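Local coordinates for protein N5-Carboxyaminoimidazole ribonucleotide synthetase (Staphylococcus aureus subsp. aureus, PDB 3ORQ) that catalyses the ATP-dependent carboxylation of 5-aminoimidazole ribonucleotide by bicarbonate to N5-carboxyaminoimidazole ribonucleotide in purine biosynthesis, at residues Asn215-Asn219 / Gln220-Lys224; Phe258-Asp261 / Ser262-Leu266. All coordinates share one frame; numbering follows the deposited sequence.

Contact 1: residues Asn215-Asn219 / Gln220-Lys224; sequences NEHRN and QILFK. With ADP (adenosine-5'-diphosphate), chain D.
Phe223 receives the side chain of Arg218 along one face: the arginine methylene CD stands 4.0 Å from the ring centroid, almost on the ring normal, a CH-pi contact. Arg218 runs beside the phenyl group in the same direction, so its guanidinium also overlies the ring's outer part, the two planes inclined by only 23°, with Arg218 NH1 3.4 Å from Phe223 CZ. At the edge of the same ring sits the carboxylate carbon of Glu216. Glu216 is extended, CG anti to the backbone N (chi1 180°), and its OE1 forms a salt bridge with Lys224 NZ at 2.8 Å, met on the anti side of the carboxylate; Tyr370 also binds this oxygen, and Glu366 is a second acidic partner of the lysine. The backbone beneath is a tight beta hairpin of the ATP-grasp domain, reversed by a type I' turn from Arg218 to Ile221 and interrupted by a classic beta bulge. There Glu216 O accepts two N-H groups, Phe223 N at 2.9 Å and Lys224 N at 3.1 Å. Past the bulge His217 and Leu222 form a non-hydrogen-bonded pair whose side chains diverge. The imidazole carries ADP O3' over one face, 3.1 Å from His217 CE1, and Leu222 CD1 over the opposite one. Glu194, itself hydrogen-bonded to ADP, meets His217 ND1 through a weak hydrogen bond.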
loop_
_atom_site.group_PDB
_atom_site.type_symbol
_atom_site.label_atom_id
_atom_site.label_comp_id
_atom_site.label_asym_id
_atom_site.label_seq_id
_atom_site.Cartn_x
_atom_site.Cartn_y
_atom_site.Cartn_z
ATOM N N ASN A 215 -0.177 22.292 7.989
ATOM C CA ASN A 215 -0.346 22.490 6.564
ATOM C C ASN A 215 0.073 23.891 6.103
ATOM O O ASN A 215 -0.474 24.940 6.557
ATOM C CB ASN A 215 -1.812 22.232 6.172
ATOM C CG ASN A 215 -2.266 20.822 6.517
ATOM O OD1 ASN A 215 -1.482 19.877 6.418
ATOM N ND2 ASN A 215 -3.529 20.663 6.896
ATOM N N GLU A 216 1.019 23.906 5.178
ATOM C CA GLU A 216 1.399 25.136 4.530
ATOM C C GLU A 216 0.842 25.074 3.133
ATOM O O GLU A 216 0.922 24.015 2.461
ATOM C CB GLU A 216 2.912 25.316 4.505
ATOM C CG GLU A 216 3.306 26.614 3.811
ATOM C CD GLU A 216 4.793 26.868 3.795
ATOM O OE1 GLU A 216 5.541 26.208 4.540
ATOM O OE2 GLU A 216 5.209 27.738 3.020
ATOM N N HIS A 217 0.259 26.195 2.703
ATOM C CA HIS A 217 -0.236 26.339 1.337
ATOM C C HIS A 217 0.684 27.274 0.544
ATOM O O HIS A 217 1.374 28.129 1.121
ATOM C CB HIS A 217 -1.665 26.878 1.305
ATOM C CG HIS A 217 -2.681 25.956 1.904
ATOM N ND1 HIS A 217 -2.873 25.846 3.265
ATOM C CD2 HIS A 217 -3.588 25.130 1.326
ATOM C CE1 HIS A 217 -3.831 24.966 3.500
ATOM N NE2 HIS A 217 -4.288 24.526 2.341
ATOM N N ARG A 218 0.699 27.086 -0.774
ATOM C CA ARG A 218 1.391 27.986 -1.675
ATOM C C ARG A 218 0.476 28.281 -2.846
ATOM O O ARG A 218 0.022 27.363 -3.539
ATOM C CB ARG A 218 2.716 27.396 -2.155
ATOM C CG ARG A 218 3.909 27.854 -1.329
ATOM C CD ARG A 218 5.180 27.933 -2.190
ATOM N NE ARG A 218 6.321 28.416 -1.401
ATOM C CZ ARG A 218 7.599 28.089 -1.620
ATOM N NH1 ARG A 218 7.942 27.254 -2.618
ATOM N NH2 ARG A 218 8.544 28.601 -0.827
ATOM N N ASN A 219 0.185 29.570 -3.038
ATOM C CA ASN A 219 -0.798 30.007 -4.023
ATOM C C ASN A 219 -2.139 29.330 -3.753
ATOM O O ASN A 219 -2.884 28.969 -4.666
ATOM C CB ASN A 219 -0.289 29.753 -5.463
ATOM C CG ASN A 219 1.032 30.467 -5.745
ATOM O OD1 ASN A 219 1.245 31.612 -5.322
ATOM N ND2 ASN A 219 1.914 29.807 -6.465
ATOM N N GLN A 220 -2.414 29.154 -2.466
ATOM C CA GLN A 220 -3.701 28.648 -1.978
ATOM C C GLN A 220 -3.928 27.165 -2.240
ATOM O O GLN A 220 -5.008 26.634 -1.984
ATOM C CB GLN A 220 -4.865 29.540 -2.448
ATOM C CG GLN A 220 -4.850 30.951 -1.793
ATOM C CD GLN A 220 -3.804 31.900 -2.421
ATOM O OE1 GLN A 220 -3.784 32.111 -3.645
ATOM N NE2 GLN A 220 -2.929 32.464 -1.579
ATOM N N ILE A 221 -2.874 26.502 -2.713
ATOM C CA ILE A 221 -2.858 25.044 -2.935
ATOM C C ILE A 221 -2.004 24.393 -1.867
ATOM O O ILE A 221 -0.908 24.865 -1.582
ATOM C CB ILE A 221 -2.252 24.712 -4.308
ATOM C CG1 ILE A 221 -2.936 25.546 -5.417
ATOM C CG2 ILE A 221 -2.290 23.220 -4.577
ATOM C CD1 ILE A 221 -2.193 25.490 -6.755
ATOM N N LEU A 222 -2.482 23.288 -1.287
ATOM C CA LEU A 222 -1.688 22.580 -0.290
ATOM C C LEU A 222 -0.291 22.292 -0.838
ATOM O O LEU A 222 -0.154 21.835 -1.940
ATOM C CB LEU A 222 -2.379 21.280 0.183
ATOM C CG LEU A 222 -1.555 20.471 1.201
ATOM C CD1 LEU A 222 -1.241 21.307 2.488
ATOM C CD2 LEU A 222 -2.251 19.158 1.562
ATOM N N PHE A 223 0.735 22.600 -0.054
ATOM C CA PHE A 223 2.120 22.526 -0.494
ATOM C C PHE A 223 2.872 21.546 0.367
ATOM O O PHE A 223 3.582 20.692 -0.153
ATOM C CB PHE A 223 2.725 23.900 -0.303
ATOM C CG PHE A 223 4.197 23.999 -0.540
ATOM C CD1 PHE A 223 4.755 23.638 -1.768
ATOM C CD2 PHE A 223 5.007 24.626 0.417
ATOM C CE1 PHE A 223 6.120 23.810 -2.004
ATOM C CE2 PHE A 223 6.377 24.817 0.189
ATOM C CZ PHE A 223 6.939 24.407 -1.018
ATOM N N LYS A 224 2.699 21.660 1.682
ATOM C CA LYS A 224 3.496 20.913 2.651
ATOM C C LYS A 224 2.651 20.555 3.854
ATOM O O LYS A 224 1.955 21.397 4.369
ATOM C CB LYS A 224 4.709 21.727 3.120
ATOM C CG LYS A 224 5.537 21.046 4.220
ATOM C CD LYS A 224 6.879 21.695 4.379
ATOM C CE LYS A 224 6.719 23.251 4.426
ATOM N NZ LYS A 224 6.132 23.755 5.733
HETATM P PB ADP D . -10.264 25.856 -0.954
HETATM O O1B ADP D . -11.579 25.251 -0.535
HETATM O O2B ADP D . -8.988 25.193 -0.514
HETATM O O3B ADP D . -10.265 26.217 -2.414
HETATM P PA ADP D . -10.149 27.563 1.318
HETATM O O1A ADP D . -11.402 28.302 1.716
HETATM O O2A ADP D . -9.798 26.290 2.044
HETATM O O3A ADP D . -10.184 27.315 -0.280
HETATM O "O5'" ADP D . -8.870 28.530 1.417
HETATM C "C5'" ADP D . -7.620 28.171 0.854
HETATM C "C4'" ADP D . -6.523 28.918 1.593
HETATM O "O4'" ADP D . -6.723 30.353 1.506
HETATM C "C3'" ADP D . -6.476 28.587 3.086
HETATM O "O3'" ADP D . -5.685 27.437 3.406
HETATM C "C2'" ADP D . -5.872 29.853 3.676
HETATM O "O2'" ADP D . -4.460 29.758 3.713
HETATM C "C1'" ADP D . -6.316 30.970 2.738
HETATM N N9 ADP D . -7.514 31.541 3.393
HETATM C C8 ADP D . -8.789 31.185 3.129
HETATM N N7 ADP D . -9.668 31.850 3.919
HETATM C C5 ADP D . -8.916 32.669 4.698
HETATM C C6 ADP D . -9.214 33.671 5.754
HETATM N N6 ADP D . -10.507 33.898 6.113
HETATM N N1 ADP D . -8.160 34.297 6.329
HETATM C C2 ADP D . -6.878 34.048 5.969
HETATM N N3 ADP D . -6.530 33.149 5.016
HETATM C C4 ADP D . -7.501 32.453 4.363
#

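Contact 2: residues Phe258-Asp261 / Ser262-Leu266; sequences FFID and SNNQL. With ADP (adenosine-5'-diphosphate), chain D.
Asp261 N donates to Gln265 O across 2.8 Å, a nearly straight bond (167° at the hydrogen) that closes the neck of a beta hairpin in the ATP-grasp domain. The reversal itself is a type I turn from Asp261 to Asn264, spanned by a weak bond of 3.3 Å from Asn264 N to Asp261 O. The alpha carbon of Ile260 also approaches Gln265 O, in a CA-H...O contact, and the alpha carbon of Leu266 makes the matching approach to Phe259 O. Such contacts belong to the non-hydrogen-bonded pair of Ile260 and Leu266, whose side chains share one face of the sheet and meet at Ile260 CG2 and Leu266 CD1. With Leu266 CG anti to the backbone N (chi1 -167°), CD1 reaches Phe258 CB at 3.7 Å while CD2 lies obliquely by the ring, nearest its CD2 atom; helix 234-245 covers this apolar patch through Ala237 and Gln240. Nearer the turn, the carboxylate of Asp261 and the side chain of Gln265 run alongside one another, their planes 21° apart, Asp261 OD2 resting 3.4 Å from Gln265 CB. Ile260 and Asn264 also lie side by side, pointing the same way, and Lys192 NZ binds Asn264 OD1. The ring of Phe259 reaches the nucleotide, its CZ 3.6 Å from ADP N7.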
loop_
_atom_site.group_PDB
_atom_site.type_symbol
_atom_site.label_atom_id
_atom_site.label_comp_id
_atom_site.label_asym_id
_atom_site.label_seq_id
_atom_site.Cartn_x
_atom_site.Cartn_y
_atom_site.Cartn_z
ATOM N N PHE A 258 -8.552 23.779 9.906
ATOM C CA PHE A 258 -8.644 24.850 10.901
ATOM C C PHE A 258 -7.637 25.969 10.641
ATOM O O PHE A 258 -6.558 25.736 10.117
ATOM C CB PHE A 258 -8.343 24.351 12.325
ATOM C CG PHE A 258 -9.207 23.223 12.799
ATOM C CD1 PHE A 258 -8.944 21.921 12.404
ATOM C CD2 PHE A 258 -10.227 23.451 13.715
ATOM C CE1 PHE A 258 -9.724 20.859 12.878
ATOM C CE2 PHE A 258 -11.009 22.426 14.188
ATOM C CZ PHE A 258 -10.750 21.105 13.771
ATOM N N PHE A 259 -7.992 27.176 11.082
ATOM C CA PHE A 259 -7.062 28.279 11.142
ATOM C C PHE A 259 -6.631 28.534 12.587
ATOM O O PHE A 259 -7.438 28.460 13.518
ATOM C CB PHE A 259 -7.706 29.562 10.584
ATOM C CG PHE A 259 -8.099 29.479 9.146
ATOM C CD1 PHE A 259 -7.405 28.655 8.259
ATOM C CD2 PHE A 259 -9.167 30.230 8.668
ATOM C CE1 PHE A 259 -7.768 28.575 6.902
ATOM C CE2 PHE A 259 -9.543 30.165 7.313
ATOM C CZ PHE A 259 -8.823 29.340 6.422
ATOM N N ILE A 260 -5.364 28.847 12.787
ATOM C CA ILE A 260 -5.005 29.453 14.055
ATOM C C ILE A 260 -4.493 30.919 13.891
ATOM O O ILE A 260 -3.577 31.186 13.102
ATOM C CB ILE A 260 -4.079 28.556 14.908
ATOM C CG1 ILE A 260 -2.680 29.127 14.951
ATOM C CG2 ILE A 260 -4.145 26.999 14.529
ATOM C CD1 ILE A 260 -2.356 29.664 16.309
ATOM N N ASP A 261 -5.122 31.842 14.628
ATOM C CA ASP A 261 -4.775 33.294 14.710
ATOM C C ASP A 261 -3.326 33.674 14.892
ATOM O O ASP A 261 -2.517 32.870 15.316
ATOM C CB ASP A 261 -5.476 33.930 15.941
ATOM C CG ASP A 261 -6.694 34.689 15.564
ATOM O OD1 ASP A 261 -7.088 34.611 14.372
ATOM O OD2 ASP A 261 -7.253 35.379 16.431
ATOM N N SER A 262 -3.034 34.955 14.661
ATOM C CA SER A 262 -1.825 35.585 15.208
ATOM C C SER A 262 -1.836 35.508 16.744
ATOM O O SER A 262 -0.786 35.538 17.390
ATOM C CB SER A 262 -1.736 37.033 14.753
ATOM O OG SER A 262 -2.906 37.743 15.120
ATOM N N ASN A 263 -3.040 35.374 17.300
ATOM C CA ASN A 263 -3.251 35.272 18.744
ATOM C C ASN A 263 -3.572 33.876 19.279
ATOM O O ASN A 263 -4.157 33.731 20.358
ATOM C CB ASN A 263 -4.322 36.267 19.184
ATOM C CG ASN A 263 -3.731 37.591 19.588
ATOM O OD1 ASN A 263 -3.482 37.827 20.772
ATOM N ND2 ASN A 263 -3.457 38.448 18.607
ATOM N N ASN A 264 -3.185 32.855 18.515
ATOM C CA ASN A 264 -3.357 31.446 18.900
ATOM C C ASN A 264 -4.809 30.982 19.025
ATOM O O ASN A 264 -5.089 29.967 19.662
ATOM C CB ASN A 264 -2.578 31.126 20.175
ATOM C CG ASN A 264 -1.630 29.973 19.995
ATOM O OD1 ASN A 264 -0.790 29.990 19.092
ATOM N ND2 ASN A 264 -1.728 28.972 20.874
ATOM N N GLN A 265 -5.724 31.728 18.409
ATOM C CA GLN A 265 -7.138 31.361 18.373
ATOM C C GLN A 265 -7.518 30.384 17.232
ATOM O O GLN A 265 -7.166 30.618 16.060
ATOM C CB GLN A 265 -7.979 32.613 18.251
ATOM C CG GLN A 265 -9.440 32.416 18.508
ATOM C CD GLN A 265 -10.019 33.585 19.258
ATOM O OE1 GLN A 265 -9.802 33.720 20.468
ATOM N NE2 GLN A 265 -10.744 34.457 18.544
ATOM N N LEU A 266 -8.270 29.338 17.590
ATOM C CA LEU A 266 -8.666 28.273 16.661
ATOM C C LEU A 266 -9.997 28.586 16.010
ATOM O O LEU A 266 -10.967 28.868 16.706
ATOM C CB LEU A 266 -8.772 26.909 17.376
ATOM C CG LEU A 266 -8.871 25.625 16.517
ATOM C CD1 LEU A 266 -7.548 25.344 15.817
ATOM C CD2 LEU A 266 -9.329 24.371 17.283
HETATM P PB ADP D . -10.264 25.856 -0.954
HETATM O O1B ADP D . -11.579 25.251 -0.535
HETATM O O2B ADP D . -8.988 25.193 -0.514
HETATM O O3B ADP D . -10.265 26.217 -2.414
HETATM P PA ADP D . -10.149 27.563 1.318
HETATM O O1A ADP D . -11.402 28.302 1.716
HETATM O O2A ADP D . -9.798 26.290 2.044
HETATM O O3A ADP D . -10.184 27.315 -0.280
HETATM O "O5'" ADP D . -8.870 28.530 1.417
HETATM C "C5'" ADP D . -7.620 28.171 0.854
HETATM C "C4'" ADP D . -6.523 28.918 1.593
HETATM O "O4'" ADP D . -6.723 30.353 1.506
HETATM C "C3'" ADP D . -6.476 28.587 3.086
HETATM O "O3'" ADP D . -5.685 27.437 3.406
HETATM C "C2'" ADP D . -5.872 29.853 3.676
HETATM O "O2'" ADP D . -4.460 29.758 3.713
HETATM C "C1'" ADP D . -6.316 30.970 2.738
HETATM N N9 ADP D . -7.514 31.541 3.393
HETATM C C8 ADP D . -8.789 31.185 3.129
HETATM N N7 ADP D . -9.668 31.850 3.919
HETATM C C5 ADP D . -8.916 32.669 4.698
HETATM C C6 ADP D . -9.214 33.671 5.754
HETATM N N6 ADP D . -10.507 33.898 6.113
HETATM N N1 ADP D . -8.160 34.297 6.329
HETATM C C2 ADP D . -6.878 34.048 5.969
HETATM N N3 ADP D . -6.530 33.149 5.016
HETATM C C4 ADP D . -7.501 32.453 4.363
#

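Contacts 1 and 2 are successive hairpin reversals within the ATP-grasp domain, their centres about 17 Å apart and their nearest atoms about 6 Å apart. They do not touch, yet both belong to one antiparallel sheet, in which strand 191-201 separates strand 207-218 of contact 1 from strand 252-261 of contact 2. ADP joins them: residues 215-224 meet the ribose, residues 258-266 the adenine and ribose. Glu194, on the strand between, touches both His217 and Phe259 and is hydrogen-bonded to the nucleotide, so it links the two sides. The magnesium ion, held by Glu257 and Glu270, lies about 5 Å from the His217 side chain and about 7 Å from that of Phe259.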